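Local coordinates for protein MEM-A1 (Soil metagenome, PDB 6E0S) that is a subclass B3 metallo-beta-lactamase from a soil metagenome, a zinc hydrolase that probably opens the beta-lactam ring of antibiotics, at residues Val153-Tyr165 and Gln171-Asn183. Numbering follows the deposited sequence.
Sequences VVKLGPLAVTARY and QGGVSWTWRATEN
With chi1 at -59° and the indole turned nearly perpendicular (chi2 93°), Trp176 carries its six-membered ring across to the neighbouring strand, where CZ3 lies 3.5 Å from Ala163 CB. Val154 CG2, from the strand beyond, reaches the same Trp176 CZ3 at 4.1 Å, so the indole spans from its own strand to the second one over. Val174 CG1 lies above one face of the indole, offset toward its rim, and also meets Ala163 CB. Val161 divides its methyls: CG1 approaches Trp176 CB, and CG2 lies 3.9 Å from Trp178 CB, the Val161 and Trp178 side chains running side by side.

The backbone evidence is that of an antiparallel pair, the strand directions 152° apart. Thr162 with Thr177 and Arg164 with Ser175 are hydrogen-bonded pairs; Ala163 with Trp176 and Tyr165 with Val174 are non-hydrogen-bonded ones. The Thr162 N to Thr177 O bond is short, 2.7 Å, and nearly straight. Toward Ala160 and Arg179 the direct bonding gives way to water: one molecule links Ala160 O to Arg179 N, and another joins Ala160 O, Thr162 OG1 and Thr177 O. On the face bearing Thr162 and Thr177, the bent Arg164 chain sends NH1 to a further water, 2.7 Å away, which also lies 2.9 Å from Thr177 OG1.

These strands form the 159-165/174-182 hairpin of one of the two sheets in the metallo-beta-lactamase alpha-beta/beta-alpha sandwich. Trp176 NE1 bonds to Asn89 O and Trp178 NE1 to Thr37 OG1, tying the apolar face to the other sheet, whose Leu88 touches Val161 and Trp176. Within its own sheet the hairpin is flanked by strand 153-156 beside 159-165 and strand 185-192 beside 174-182.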
loop_
_atom_site.group_PDB
_atom_site.type_symbol
_atom_site.label_atom_id
_atom_site.label_comp_id
_atom_site.label_asym_id
_atom_site.label_seq_id
_atom_site.Cartn_x
_atom_site.Cartn_y
_atom_site.Cartn_z
ATOM N N VAL A 153 11.707 -10.491 -4.905
ATOM C CA VAL A 153 10.625 -11.356 -4.429
ATOM C C VAL A 153 10.826 -11.654 -2.952
ATOM O O VAL A 153 11.850 -12.227 -2.559
ATOM C CB VAL A 153 10.554 -12.653 -5.246
ATOM C CG1 VAL A 153 9.439 -13.537 -4.711
ATOM C CG2 VAL A 153 10.323 -12.323 -6.685
ATOM N N VAL A 154 9.829 -11.320 -2.149
ATOM C CA VAL A 154 9.835 -11.596 -0.716
ATOM C C VAL A 154 9.211 -12.973 -0.513
ATOM O O VAL A 154 8.055 -13.193 -0.894
ATOM C CB VAL A 154 9.053 -10.511 0.036
ATOM C CG1 VAL A 154 9.007 -10.783 1.529
ATOM C CG2 VAL A 154 9.659 -9.126 -0.255
ATOM N N LYS A 155 9.972 -13.900 0.068
ATOM C CA LYS A 155 9.573 -15.300 0.153
ATOM C C LYS A 155 9.342 -15.707 1.600
ATOM O O LYS A 155 10.174 -15.429 2.457
ATOM C CB LYS A 155 10.642 -16.194 -0.474
ATOM C CG LYS A 155 10.710 -16.090 -1.988
ATOM C CD LYS A 155 10.106 -17.341 -2.618
ATOM C CE LYS A 155 10.776 -18.578 -2.067
ATOM N NZ LYS A 155 10.226 -19.839 -2.598
ATOM N N LEU A 156 8.220 -16.369 1.866
ATOM C CA LEU A 156 7.961 -16.938 3.188
ATOM C C LEU A 156 7.111 -18.188 2.997
ATOM O O LEU A 156 5.904 -18.093 2.731
ATOM C CB LEU A 156 7.270 -15.934 4.091
ATOM C CG LEU A 156 6.871 -16.417 5.479
ATOM C CD1 LEU A 156 8.093 -16.790 6.273
ATOM C CD2 LEU A 156 6.095 -15.266 6.125
ATOM N N GLY A 157 7.734 -19.347 3.134
ATOM C CA GLY A 157 7.050 -20.598 2.886
ATOM C C GLY A 157 6.418 -20.607 1.508
ATOM O O GLY A 157 7.087 -20.359 0.498
ATOM N N PRO A 158 5.101 -20.828 1.451
ATOM C CA PRO A 158 4.378 -20.795 0.173
ATOM C C PRO A 158 4.027 -19.397 -0.322
ATOM O O PRO A 158 3.292 -19.271 -1.302
ATOM C CB PRO A 158 3.101 -21.574 0.509
ATOM C CG PRO A 158 2.812 -21.080 2.005
ATOM C CD PRO A 158 4.199 -20.986 2.620
ATOM N N LEU A 159 4.484 -18.326 0.330
ATOM C CA LEU A 159 4.160 -16.978 -0.094
ATOM C C LEU A 159 5.318 -16.380 -0.874
ATOM O O LEU A 159 6.481 -16.555 -0.509
ATOM C CB LEU A 159 3.855 -16.062 1.093
ATOM C CG LEU A 159 2.923 -16.607 2.170
ATOM C CD1 LEU A 159 2.714 -15.611 3.353
ATOM C CD2 LEU A 159 1.592 -16.998 1.568
ATOM N N ALA A 160 4.997 -15.647 -1.935
ATOM C CA ALA A 160 6.031 -14.996 -2.748
ATOM C C ALA A 160 5.422 -13.672 -3.209
ATOM O O ALA A 160 4.539 -13.664 -4.070
ATOM C CB ALA A 160 6.462 -15.869 -3.938
ATOM N N VAL A 161 5.869 -12.565 -2.614
ATOM C CA VAL A 161 5.318 -11.235 -2.882
ATOM C C VAL A 161 6.403 -10.379 -3.533
ATOM O O VAL A 161 7.480 -10.200 -2.962
ATOM C CB VAL A 161 4.803 -10.573 -1.587
ATOM C CG1 VAL A 161 4.149 -9.227 -1.893
ATOM C CG2 VAL A 161 3.800 -11.477 -0.857
ATOM N N THR A 162 6.104 -9.803 -4.698
ATOM C CA THR A 162 7.096 -9.069 -5.472
ATOM C C THR A 162 6.973 -7.574 -5.210
ATOM O O THR A 162 5.863 -7.023 -5.246
ATOM C CB THR A 162 6.916 -9.345 -6.962
ATOM O OG1 THR A 162 7.101 -10.750 -7.208
ATOM C CG2 THR A 162 7.910 -8.557 -7.810
ATOM N N ALA A 163 8.118 -6.910 -5.003
ATOM C CA ALA A 163 8.135 -5.452 -4.914
ATOM C C ALA A 163 8.163 -4.829 -6.305
ATOM O O ALA A 163 9.024 -5.166 -7.143
ATOM C CB ALA A 163 9.344 -4.958 -4.113
ATOM N N ARG A 164 7.222 -3.925 -6.562
ATOM C CA ARG A 164 7.208 -3.154 -7.805
ATOM C C ARG A 164 7.311 -1.681 -7.439
ATOM O O ARG A 164 6.333 -1.087 -6.980
ATOM C CB ARG A 164 5.944 -3.432 -8.631
ATOM C CG ARG A 164 5.793 -4.920 -9.017
ATOM C CD ARG A 164 6.914 -5.361 -9.953
ATOM N NE ARG A 164 6.983 -4.604 -11.220
ATOM C CZ ARG A 164 6.355 -4.933 -12.354
ATOM N NH1 ARG A 164 5.591 -6.021 -12.413
ATOM N NH2 ARG A 164 6.495 -4.177 -13.437
ATOM N N TYR A 165 8.484 -1.092 -7.642
ATOM C CA TYR A 165 8.655 0.313 -7.296
ATOM C C TYR A 165 7.644 1.152 -8.074
ATOM O O TYR A 165 7.556 1.053 -9.301
ATOM C CB TYR A 165 10.088 0.749 -7.628
ATOM C CG TYR A 165 11.143 0.432 -6.579
ATOM C CD1 TYR A 165 10.971 -0.584 -5.657
ATOM C CD2 TYR A 165 12.348 1.141 -6.565
ATOM C CE1 TYR A 165 11.971 -0.846 -4.664
ATOM C CE2 TYR A 165 13.352 0.877 -5.622
ATOM C CZ TYR A 165 13.158 -0.113 -4.678
ATOM O OH TYR A 165 14.156 -0.354 -3.750
ATOM N N GLN A 171 8.834 9.492 -2.715
ATOM C CA GLN A 171 10.053 9.045 -3.371
ATOM C C GLN A 171 10.255 7.540 -3.257
ATOM O O GLN A 171 11.028 6.973 -4.045
ATOM C CB GLN A 171 11.251 9.780 -2.780
ATOM C CG GLN A 171 11.276 11.242 -3.143
ATOM C CD GLN A 171 12.439 11.946 -2.471
ATOM O OE1 GLN A 171 12.393 12.214 -1.276
ATOM N NE2 GLN A 171 13.486 12.217 -3.223
ATOM N N GLY A 172 9.567 6.886 -2.326
ATOM C CA GLY A 172 9.816 5.481 -2.025
ATOM C C GLY A 172 8.647 4.526 -2.219
ATOM O O GLY A 172 8.721 3.350 -1.808
ATOM N N GLY A 173 7.571 5.004 -2.844
ATOM C CA GLY A 173 6.358 4.195 -2.936
ATOM C C GLY A 173 6.582 2.865 -3.645
ATOM O O GLY A 173 7.317 2.774 -4.639
ATOM N N VAL A 174 5.913 1.818 -3.134
ATOM C CA VAL A 174 6.039 0.455 -3.670
ATOM C C VAL A 174 4.652 -0.171 -3.765
ATOM O O VAL A 174 3.845 -0.089 -2.824
ATOM C CB VAL A 174 6.966 -0.453 -2.823
ATOM C CG1 VAL A 174 6.996 -1.893 -3.409
ATOM C CG2 VAL A 174 8.372 0.144 -2.714
ATOM N N SER A 175 4.356 -0.758 -4.923
ATOM C CA SER A 175 3.196 -1.627 -5.075
ATOM C C SER A 175 3.672 -3.080 -5.010
ATOM O O SER A 175 4.784 -3.394 -5.425
ATOM C CB SER A 175 2.471 -1.350 -6.392
ATOM O OG SER A 175 2.092 0.037 -6.453
ATOM N N TRP A 176 2.811 -3.965 -4.508
ATOM C CA TRP A 176 3.183 -5.341 -4.201
ATOM C C TRP A 176 2.285 -6.339 -4.930
ATOM O O TRP A 176 1.059 -6.172 -4.976
ATOM C CB TRP A 176 3.102 -5.565 -2.691
ATOM C CG TRP A 176 3.975 -4.664 -1.904
ATOM C CD1 TRP A 176 3.619 -3.444 -1.353
ATOM C CD2 TRP A 176 5.328 -4.898 -1.534
ATOM N NE1 TRP A 176 4.688 -2.930 -0.649
ATOM C CE2 TRP A 176 5.739 -3.805 -0.733
ATOM C CE3 TRP A 176 6.239 -5.931 -1.783
ATOM C CZ2 TRP A 176 7.029 -3.718 -0.197
ATOM C CZ3 TRP A 176 7.504 -5.844 -1.250
ATOM C CH2 TRP A 176 7.886 -4.741 -0.454
ATOM N N THR A 177 2.873 -7.394 -5.497
ATOM C CA THR A 177 2.075 -8.348 -6.269
ATOM C C THR A 177 2.355 -9.785 -5.811
ATOM O O THR A 177 3.466 -10.125 -5.388
ATOM C CB THR A 177 2.320 -8.237 -7.781
ATOM O OG1 THR A 177 3.671 -8.605 -8.061
ATOM C CG2 THR A 177 2.088 -6.798 -8.296
ATOM N N TRP A 178 1.319 -10.623 -5.870
ATOM C CA TRP A 178 1.442 -12.029 -5.489
ATOM C C TRP A 178 0.260 -12.776 -6.085
ATOM O O TRP A 178 -0.672 -12.177 -6.621
ATOM C CB TRP A 178 1.507 -12.240 -3.959
ATOM C CG TRP A 178 0.256 -11.877 -3.172
ATOM C CD1 TRP A 178 -0.607 -12.743 -2.562
ATOM C CD2 TRP A 178 -0.224 -10.558 -2.857
ATOM N NE1 TRP A 178 -1.602 -12.054 -1.918
ATOM C CE2 TRP A 178 -1.396 -10.711 -2.093
ATOM C CE3 TRP A 178 0.207 -9.260 -3.172
ATOM C CZ2 TRP A 178 -2.135 -9.622 -1.627
ATOM C CZ3 TRP A 178 -0.536 -8.178 -2.701
ATOM C CH2 TRP A 178 -1.675 -8.363 -1.936
ATOM N N ARG A 179 0.314 -14.099 -6.016
ATOM C CA ARG A 179 -0.804 -14.922 -6.462
ATOM C C ARG A 179 -1.412 -15.608 -5.254
ATOM O O ARG A 179 -0.684 -16.085 -4.377
ATOM C CB ARG A 179 -0.345 -15.979 -7.489
ATOM C CG ARG A 179 0.033 -15.335 -8.805
ATOM C CD ARG A 179 0.072 -16.345 -9.962
ATOM N NE ARG A 179 -1.257 -16.740 -10.410
ATOM C CZ ARG A 179 -1.982 -16.098 -11.332
ATOM N NH1 ARG A 179 -1.531 -15.016 -11.948
ATOM N NH2 ARG A 179 -3.169 -16.559 -11.649
ATOM N N ALA A 180 -2.746 -15.640 -5.203
ATOM C CA ALA A 180 -3.493 -16.360 -4.184
ATOM C C ALA A 180 -4.270 -17.466 -4.879
ATOM O O ALA A 180 -4.518 -17.391 -6.087
ATOM C CB ALA A 180 -4.446 -15.442 -3.384
ATOM N N THR A 181 -4.614 -18.513 -4.119
ATOM C CA THR A 181 -5.239 -19.707 -4.675
ATOM C C THR A 181 -6.326 -20.214 -3.744
ATOM O O THR A 181 -6.189 -20.161 -2.517
ATOM C CB THR A 181 -4.224 -20.860 -4.924
ATOM O OG1 THR A 181 -3.598 -21.215 -3.685
ATOM C CG2 THR A 181 -3.147 -20.458 -5.925
ATOM N N GLU A 182 -7.406 -20.726 -4.329
ATOM C CA GLU A 182 -8.451 -21.358 -3.533
ATOM C C GLU A 182 -9.294 -22.210 -4.457
ATOM O O GLU A 182 -9.560 -21.802 -5.582
ATOM C CB GLU A 182 -9.335 -20.336 -2.784
ATOM C CG GLU A 182 -10.103 -19.362 -3.641
ATOM C CD GLU A 182 -11.189 -18.581 -2.860
ATOM O OE1 GLU A 182 -12.369 -18.583 -3.279
ATOM O OE2 GLU A 182 -10.856 -17.925 -1.854
ATOM N N ASN A 183 -9.689 -23.395 -3.986
ATOM C CA ASN A 183 -10.653 -24.246 -4.704
ATOM C C ASN A 183 -10.245 -24.501 -6.165
ATOM O O ASN A 183 -11.092 -24.576 -7.068
ATOM C CB ASN A 183 -12.054 -23.623 -4.633
ATOM C CG ASN A 183 -13.170 -24.595 -5.028
ATOM O OD1 ASN A 183 -13.018 -25.822 -4.954
ATOM N ND2 ASN A 183 -14.308 -24.039 -5.446
HETATM O O HOH W 1 2.827 -15.379 -5.300
HETATM O O HOH W 2 5.253 -12.507 -6.600
HETATM O O HOH W 3 2.226 -15.862 -2.686
HETATM O O HOH W 4 4.763 -7.957 -10.696
#